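PDB 2V1M: glutathione peroxidase from Schistosoma mansoni, which catalyses the reduction of hydrogen peroxide by glutathione, giving glutathione disulfide and water. Local coordinates for residues G31-I36 against E164-K169; R51-M56 against L65-F70; F137-D140 against Q144-K147. All blocks are in the same frame, centred on the assembly; numbering follows the deposited sequence.

All three contacts involve one mixed sheet, in which strand 33-39 lies between 65-71 and 136-139. Contact 2 is the buried one: helix 46-60 against strand 65-71, with no hydrogen bond between its segments. Contact 1 is also apolar but only partly buried, where the end of helix 159-167 meets the start of strand 33-39. Contact 3, the 136-139/145-149 hairpin at one border of the sheet, is held mainly by backbone hydrogen bonds and a carboxylate. Backbone bonds tie strand 33-39 to both neighbours, through Val33 O and Arg66 N toward contact 2 and through Cys34 O and Val139 N toward contact 3.

Contact 1. Residues G31-I36 against E164-K169; sequences GHVCLI and ELLEKK
Val33 opens the central strand 33-39 of this thioredoxin-type fold, and here it meets Leu165 and Leu166 in the last turn of the C-terminal helix, 159-167. Within 31-36, Val33 alone touches segment 164-169.

The direct interactions are apolar. Chi1 of Val33 (172°) puts CG1 anti to the backbone N and CG2 anti to the carbonyl carbon, and it is CG2 that reaches the helix. This methyl sits 3.8 Å from CB of Leu165, close against the backbone as well, since the carbonyl carbon C of Leu165 is 3.7 Å from Val33 CG2. Leu165 also leans on Leu138 of strand 136-139, so its side chain spans two neighbouring strands.

No hydrogen bond joins the two segments directly; the polar links run round the patch. Arg141 connects them instead: its NH1 binds Gly31 O, two residues ahead of the strand, and its NH2 binds Leu166 O near the helix end. The same arginine touches the side chain of Val33. Past the helix, Gln142 NE2 donates to Lys169 O at the chain terminus.

The Leu166 side chain comes in at about a right angle to that of Val33. Its CD2 rests over the CB-CG2 bond, 3.8 Å from Val33 CB and 3.7 Å from Val33 CG2.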
# COMPACT_ATOMS: atom_id res chain seq x y z
N GLY A 31 9.49 9.79 -8.58
CA GLY A 31 10.84 9.88 -8.06
C GLY A 31 11.06 9.26 -6.69
O GLY A 31 12.20 9.23 -6.23
N HIS A 32 9.99 8.78 -6.05
CA HIS A 32 10.07 8.13 -4.72
C HIS A 32 9.79 6.65 -4.84
O HIS A 32 9.02 6.23 -5.68
CB HIS A 32 9.09 8.82 -3.77
CG HIS A 32 9.54 10.22 -3.42
ND1 HIS A 32 8.68 11.28 -3.20
CD2 HIS A 32 10.79 10.72 -3.27
CE1 HIS A 32 9.39 12.37 -2.93
NE2 HIS A 32 10.67 12.06 -2.96
N VAL A 33 10.42 5.87 -3.98
CA VAL A 33 10.08 4.45 -3.88
C VAL A 33 8.79 4.34 -3.09
O VAL A 33 8.67 4.99 -2.05
CB VAL A 33 11.24 3.67 -3.19
CG1 VAL A 33 10.85 2.22 -2.89
CG2 VAL A 33 12.49 3.73 -4.02
N CYS A 34 7.84 3.51 -3.57
CA CYS A 34 6.58 3.37 -2.88
C CYS A 34 6.35 1.94 -2.44
O CYS A 34 6.65 0.99 -3.19
CB CYS A 34 5.39 3.81 -3.76
SG CYS A 34 5.46 5.53 -4.28
N LEU A 35 5.80 1.79 -1.24
CA LEU A 35 5.35 0.51 -0.74
C LEU A 35 3.84 0.60 -0.58
O LEU A 35 3.36 1.43 0.21
CB LEU A 35 6.03 0.16 0.60
CG LEU A 35 5.72 -1.27 1.08
CD1 LEU A 35 6.34 -2.34 0.14
CD2 LEU A 35 6.20 -1.43 2.52
N ILE A 36 3.10 -0.16 -1.39
CA ILE A 36 1.65 -0.04 -1.47
C ILE A 36 1.04 -1.25 -0.77
O ILE A 36 1.32 -2.42 -1.18
CB ILE A 36 1.18 0.09 -2.94
CG1 ILE A 36 1.88 1.30 -3.59
CG2 ILE A 36 -0.34 0.19 -2.95
CD1 ILE A 36 1.49 1.56 -5.04
N GLU A 164 17.73 -1.11 -1.77
CA GLU A 164 18.30 -1.23 -3.11
C GLU A 164 17.65 -0.20 -4.03
O GLU A 164 18.34 0.55 -4.76
CB GLU A 164 18.20 -2.66 -3.64
CG GLU A 164 19.07 -3.68 -2.85
CD GLU A 164 18.86 -5.15 -3.21
OE1 GLU A 164 17.72 -5.66 -3.19
OE2 GLU A 164 19.86 -5.82 -3.48
N LEU A 165 16.32 -0.13 -3.99
CA LEU A 165 15.65 0.79 -4.91
C LEU A 165 15.87 2.26 -4.53
O LEU A 165 15.90 3.14 -5.41
CB LEU A 165 14.17 0.47 -5.01
CG LEU A 165 13.82 -0.93 -5.53
CD1 LEU A 165 12.29 -1.02 -5.69
CD2 LEU A 165 14.51 -1.20 -6.87
N LEU A 166 16.02 2.56 -3.24
CA LEU A 166 16.31 3.96 -2.82
C LEU A 166 17.66 4.41 -3.30
O LEU A 166 17.86 5.60 -3.59
CB LEU A 166 16.28 4.09 -1.29
CG LEU A 166 14.89 3.99 -0.63
CD1 LEU A 166 15.04 3.96 0.87
CD2 LEU A 166 13.97 5.16 -1.00
N GLU A 167 18.61 3.47 -3.39
CA GLU A 167 19.96 3.79 -3.83
C GLU A 167 19.99 4.16 -5.31
O GLU A 167 20.85 4.96 -5.71
CB GLU A 167 20.91 2.62 -3.55
CG GLU A 167 21.48 2.54 -2.14
CD GLU A 167 22.36 3.72 -1.74
OE1 GLU A 167 22.78 4.52 -2.61
OE2 GLU A 167 22.63 3.85 -0.53
N LYS A 168 19.06 3.62 -6.11
CA LYS A 168 19.01 3.91 -7.54
C LYS A 168 18.54 5.34 -7.76
O LYS A 168 17.77 5.89 -6.94
CB LYS A 168 18.06 2.94 -8.27
CG LYS A 168 18.45 1.50 -8.10
CD LYS A 168 17.59 0.60 -8.96
CE LYS A 168 18.40 -0.59 -9.43
NZ LYS A 168 19.64 -0.19 -10.18
N LYS A 169 18.97 5.91 -8.88
CA LYS A 169 18.47 7.22 -9.31
C LYS A 169 17.00 7.20 -9.71
O LYS A 169 16.48 6.25 -10.29
CB LYS A 169 19.33 7.72 -10.46
CG LYS A 169 19.05 9.13 -10.89
CD LYS A 169 19.90 9.51 -12.10
CE LYS A 169 19.73 10.99 -12.44
NZ LYS A 169 20.35 11.85 -11.39
OXT LYS A 169 16.28 8.17 -9.45

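Contact 2. Residues R51-M56 against L65-F70; sequences RQLQEM and LRILAF
The carbonyl of Leu65, a residue that packs against Met56, receives a hydrogen bond from the next side chain along: Arg66 NH1 lies 2.9 Å from Leu65 O, with an N-H...O angle of 154°. The donor sits above the carbonyl plane, while the oxygen lies close to the guanidinium plane. NH1 also donates to Val61 O, so two backbone carbonyls, one on the strand and one just after helix 46-60, fix how the arginine folds back over the strand start.

The joint between helix 46-60 and strand 65-71 is itself apolar. Ile67 carries most of it. Its chi1 (-61°) places CG1 anti to the carbonyl carbon and CG2 anti to the backbone N; both branches reach Leu53 CD2, and CD1 also reaches Leu53 O. The longer branch carries CD1 in against the helix backbone, tightly, at 3.3 Å from Leu53 O. The shorter one meets the side chain, with Ile67 CG2 4.1 Å from Leu53 CD2. The two side chains cross obliquely.

One turn later the helix offers Met56. Its CB stands off Ile67 CD1 by a looser 4.4 Å, while Leu65 CD2 lies 4.1 Å from Met56 O. Ile162 of helix 159-167 touches both Met56 and Leu65, closing that end. Leu53 also touches Leu35 of the neighbouring strand 33-39.

The axes of segments 51-56 and 65-70 come within 9.6 Å, running roughly antiparallel at 151°. With the parallel strand 33-39 before it, this is the beta-alpha-beta crossover of the thioredoxin fold, whose strand-to-helix loop carries Cys43, the probable active-site residue, oxidised here to cysteinesulfonic acid.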
# COMPACT_ATOMS: atom_id res chain seq x y z
N ARG A 51 2.49 -1.30 13.03
CA ARG A 51 3.64 -0.89 13.85
C ARG A 51 4.90 -0.88 12.98
O ARG A 51 5.68 0.08 13.01
CB ARG A 51 3.85 -1.82 15.05
CG ARG A 51 2.79 -1.80 16.11
CD ARG A 51 2.91 -0.68 17.09
NE ARG A 51 1.87 -0.82 18.10
CZ ARG A 51 1.20 0.18 18.65
NH1 ARG A 51 1.52 1.45 18.36
NH2 ARG A 51 0.24 -0.14 19.51
N GLN A 52 5.13 -1.96 12.23
CA GLN A 52 6.35 -2.02 11.44
C GLN A 52 6.32 -0.97 10.31
O GLN A 52 7.37 -0.39 10.01
CB GLN A 52 6.57 -3.40 10.86
CG GLN A 52 6.90 -4.43 11.96
CD GLN A 52 7.38 -5.76 11.41
OE1 GLN A 52 7.59 -5.94 10.22
NE2 GLN A 52 7.58 -6.70 12.30
N LEU A 53 5.17 -0.79 9.67
CA LEU A 53 5.09 0.24 8.62
C LEU A 53 5.40 1.63 9.16
O LEU A 53 6.07 2.43 8.51
CB LEU A 53 3.74 0.21 7.90
CG LEU A 53 3.51 -1.05 7.06
CD1 LEU A 53 2.02 -1.12 6.68
CD2 LEU A 53 4.37 -1.01 5.78
N GLN A 54 4.87 1.96 10.35
CA GLN A 54 5.14 3.29 10.92
C GLN A 54 6.64 3.44 11.27
O GLN A 54 7.21 4.53 11.08
CB GLN A 54 4.24 3.52 12.14
CG GLN A 54 4.55 4.81 12.87
CD GLN A 54 4.55 6.05 12.04
OE1 GLN A 54 3.89 6.14 10.98
NE2 GLN A 54 5.32 7.06 12.52
N GLU A 55 7.25 2.38 11.79
CA GLU A 55 8.70 2.41 12.04
C GLU A 55 9.48 2.58 10.73
O GLU A 55 10.48 3.32 10.68
CB GLU A 55 9.15 1.14 12.78
CG GLU A 55 8.68 1.08 14.23
CD GLU A 55 8.24 -0.32 14.73
OE1 GLU A 55 8.57 -1.35 14.12
OE2 GLU A 55 7.53 -0.40 15.78
N MET A 56 9.07 1.88 9.69
CA MET A 56 9.79 2.02 8.43
C MET A 56 9.60 3.38 7.80
O MET A 56 10.57 3.93 7.26
CB MET A 56 9.40 0.93 7.47
CG MET A 56 9.82 -0.45 7.92
SD MET A 56 9.11 -1.79 6.95
CE MET A 56 9.98 -1.53 5.40
N LEU A 65 11.32 6.95 0.74
CA LEU A 65 10.25 5.96 0.80
C LEU A 65 8.90 6.63 1.06
O LEU A 65 8.79 7.46 1.99
CB LEU A 65 10.51 4.95 1.91
CG LEU A 65 9.40 3.89 2.06
CD1 LEU A 65 9.31 2.97 0.85
CD2 LEU A 65 9.66 3.07 3.32
N ARG A 66 7.88 6.22 0.32
CA ARG A 66 6.49 6.60 0.59
C ARG A 66 5.67 5.33 0.74
O ARG A 66 5.64 4.49 -0.14
CB ARG A 66 5.94 7.49 -0.55
CG ARG A 66 6.75 8.80 -0.71
CD ARG A 66 6.58 9.71 0.48
NE ARG A 66 7.30 10.97 0.27
CZ ARG A 66 8.59 11.15 0.57
NH1 ARG A 66 9.35 10.15 1.02
NH2 ARG A 66 9.15 12.35 0.38
N ILE A 67 4.99 5.20 1.87
CA ILE A 67 4.10 4.09 2.12
C ILE A 67 2.67 4.55 1.89
O ILE A 67 2.27 5.62 2.41
CB ILE A 67 4.29 3.54 3.58
CG1 ILE A 67 5.74 3.04 3.73
CG2 ILE A 67 3.25 2.47 3.89
CD1 ILE A 67 6.09 2.72 5.19
N LEU A 68 1.92 3.77 1.10
CA LEU A 68 0.55 4.10 0.73
C LEU A 68 -0.32 2.95 1.23
O LEU A 68 -0.10 1.80 0.83
CB LEU A 68 0.38 4.23 -0.79
CG LEU A 68 1.02 5.39 -1.51
CD1 LEU A 68 2.48 5.37 -1.53
CD2 LEU A 68 0.44 5.42 -2.92
N ALA A 69 -1.32 3.26 2.06
CA ALA A 69 -2.19 2.23 2.67
C ALA A 69 -3.62 2.40 2.18
O ALA A 69 -4.25 3.46 2.40
CB ALA A 69 -2.13 2.32 4.18
N PHE A 70 -4.13 1.34 1.55
CA PHE A 70 -5.47 1.28 0.97
C PHE A 70 -6.36 0.35 1.78
O PHE A 70 -6.20 -0.87 1.70
CB PHE A 70 -5.40 0.82 -0.49
CG PHE A 70 -4.83 1.88 -1.39
CD1 PHE A 70 -5.66 2.85 -1.94
CD2 PHE A 70 -3.46 1.92 -1.65
CE1 PHE A 70 -5.15 3.87 -2.73
CE2 PHE A 70 -2.93 2.94 -2.44
CZ PHE A 70 -3.78 3.92 -2.98

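Contact 3. Residues F137-D140 against Q144-K147; sequences FLVD and QPVK
Asp140 and Gln144 lie side by side at the closed end of the hairpin, their side chains pointing the same way and their carboxylate and amide planes 44° apart. The CH2 groups of Gln144 run along the carboxylate, with CB 3.5 Å from Asp140 OD1. CG of Asp140 lies between its own backbone N and carbonyl carbon (chi1 74°), which swings OD1 to within 2.9 Å of Gln144 N; that N-H arrives from above the carboxylate plane. OD1 also accepts from Gln142 N, making an Asx turn. The Gln144 amide turns to other partners, among them Asn9 O and Arg121 NH1.

On one face of the ladder Val139 and Pro145 pair loosely, Val139 CG2 lying 4.3 Å from Pro145 CB, and Pro145 carries on against Phe117 and Leu118. On the opposite face are Leu138 and Lys147, whose ammonium heads for a salt bridge with Asp161.

Between the strands, Leu138 N binds Lys147 O at 2.9 Å, almost straight. Leu138 O takes Val146 N at 2.9 Å and, weakly, Lys147 N, so two residues face one: a classic beta bulge. Asp140 N donates to Gln144 O.

The hairpin thus rests on backbone bonds more than on side-chain packing, and the two N-H groups at OD1 would be expected to favour an ionised Asp140.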
# COMPACT_ATOMS: atom_id res chain seq x y z
N PHE A 137 3.10 -4.29 -2.45
CA PHE A 137 3.78 -4.10 -3.74
C PHE A 137 4.85 -3.05 -3.57
O PHE A 137 4.60 -1.97 -2.98
CB PHE A 137 2.82 -3.67 -4.85
CG PHE A 137 1.88 -4.74 -5.29
CD1 PHE A 137 2.15 -5.51 -6.42
CD2 PHE A 137 0.70 -5.01 -4.59
CE1 PHE A 137 1.26 -6.49 -6.86
CE2 PHE A 137 -0.18 -5.97 -5.01
CZ PHE A 137 0.10 -6.73 -6.14
N LEU A 138 6.04 -3.32 -4.11
CA LEU A 138 7.16 -2.40 -4.07
C LEU A 138 7.33 -1.81 -5.48
O LEU A 138 7.44 -2.53 -6.48
CB LEU A 138 8.42 -3.14 -3.65
CG LEU A 138 9.70 -2.33 -3.58
CD1 LEU A 138 9.57 -1.16 -2.59
CD2 LEU A 138 10.88 -3.23 -3.23
N VAL A 139 7.35 -0.47 -5.52
CA VAL A 139 7.35 0.33 -6.74
C VAL A 139 8.60 1.20 -6.73
O VAL A 139 8.89 1.90 -5.74
CB VAL A 139 6.08 1.18 -6.79
CG1 VAL A 139 6.06 2.09 -8.06
CG2 VAL A 139 4.82 0.34 -6.71
N ASP A 140 9.35 1.16 -7.84
CA ASP A 140 10.59 1.91 -7.92
C ASP A 140 10.36 3.42 -8.16
O ASP A 140 9.22 3.91 -8.25
CB ASP A 140 11.51 1.24 -8.96
CG ASP A 140 11.10 1.49 -10.42
OD1 ASP A 140 10.20 2.31 -10.70
OD2 ASP A 140 11.72 0.80 -11.26
N GLN A 144 7.38 1.88 -11.41
CA GLN A 144 7.25 0.50 -11.92
C GLN A 144 7.13 -0.47 -10.74
O GLN A 144 8.02 -0.52 -9.89
CB GLN A 144 8.47 0.13 -12.76
CG GLN A 144 8.78 1.16 -13.84
CD GLN A 144 7.64 1.30 -14.81
OE1 GLN A 144 7.32 0.35 -15.52
NE2 GLN A 144 7.00 2.46 -14.85
N PRO A 145 6.04 -1.25 -10.68
CA PRO A 145 5.93 -2.31 -9.62
C PRO A 145 6.89 -3.45 -9.96
O PRO A 145 6.75 -4.13 -10.99
CB PRO A 145 4.47 -2.76 -9.70
CG PRO A 145 3.76 -1.66 -10.51
CD PRO A 145 4.81 -1.21 -11.50
N VAL A 146 7.89 -3.65 -9.09
CA VAL A 146 8.94 -4.61 -9.36
C VAL A 146 9.01 -5.74 -8.35
O VAL A 146 9.82 -6.68 -8.57
CB VAL A 146 10.32 -3.96 -9.59
CG1 VAL A 146 10.30 -3.06 -10.81
CG2 VAL A 146 10.78 -3.21 -8.33
N LYS A 147 8.20 -5.74 -7.27
CA LYS A 147 8.15 -6.89 -6.39
C LYS A 147 6.81 -6.90 -5.70
O LYS A 147 6.21 -5.84 -5.44
CB LYS A 147 9.31 -6.91 -5.39
CG LYS A 147 9.60 -8.33 -4.85
CD LYS A 147 11.06 -8.49 -4.46
CE LYS A 147 11.31 -9.79 -3.73
NZ LYS A 147 12.72 -9.89 -3.27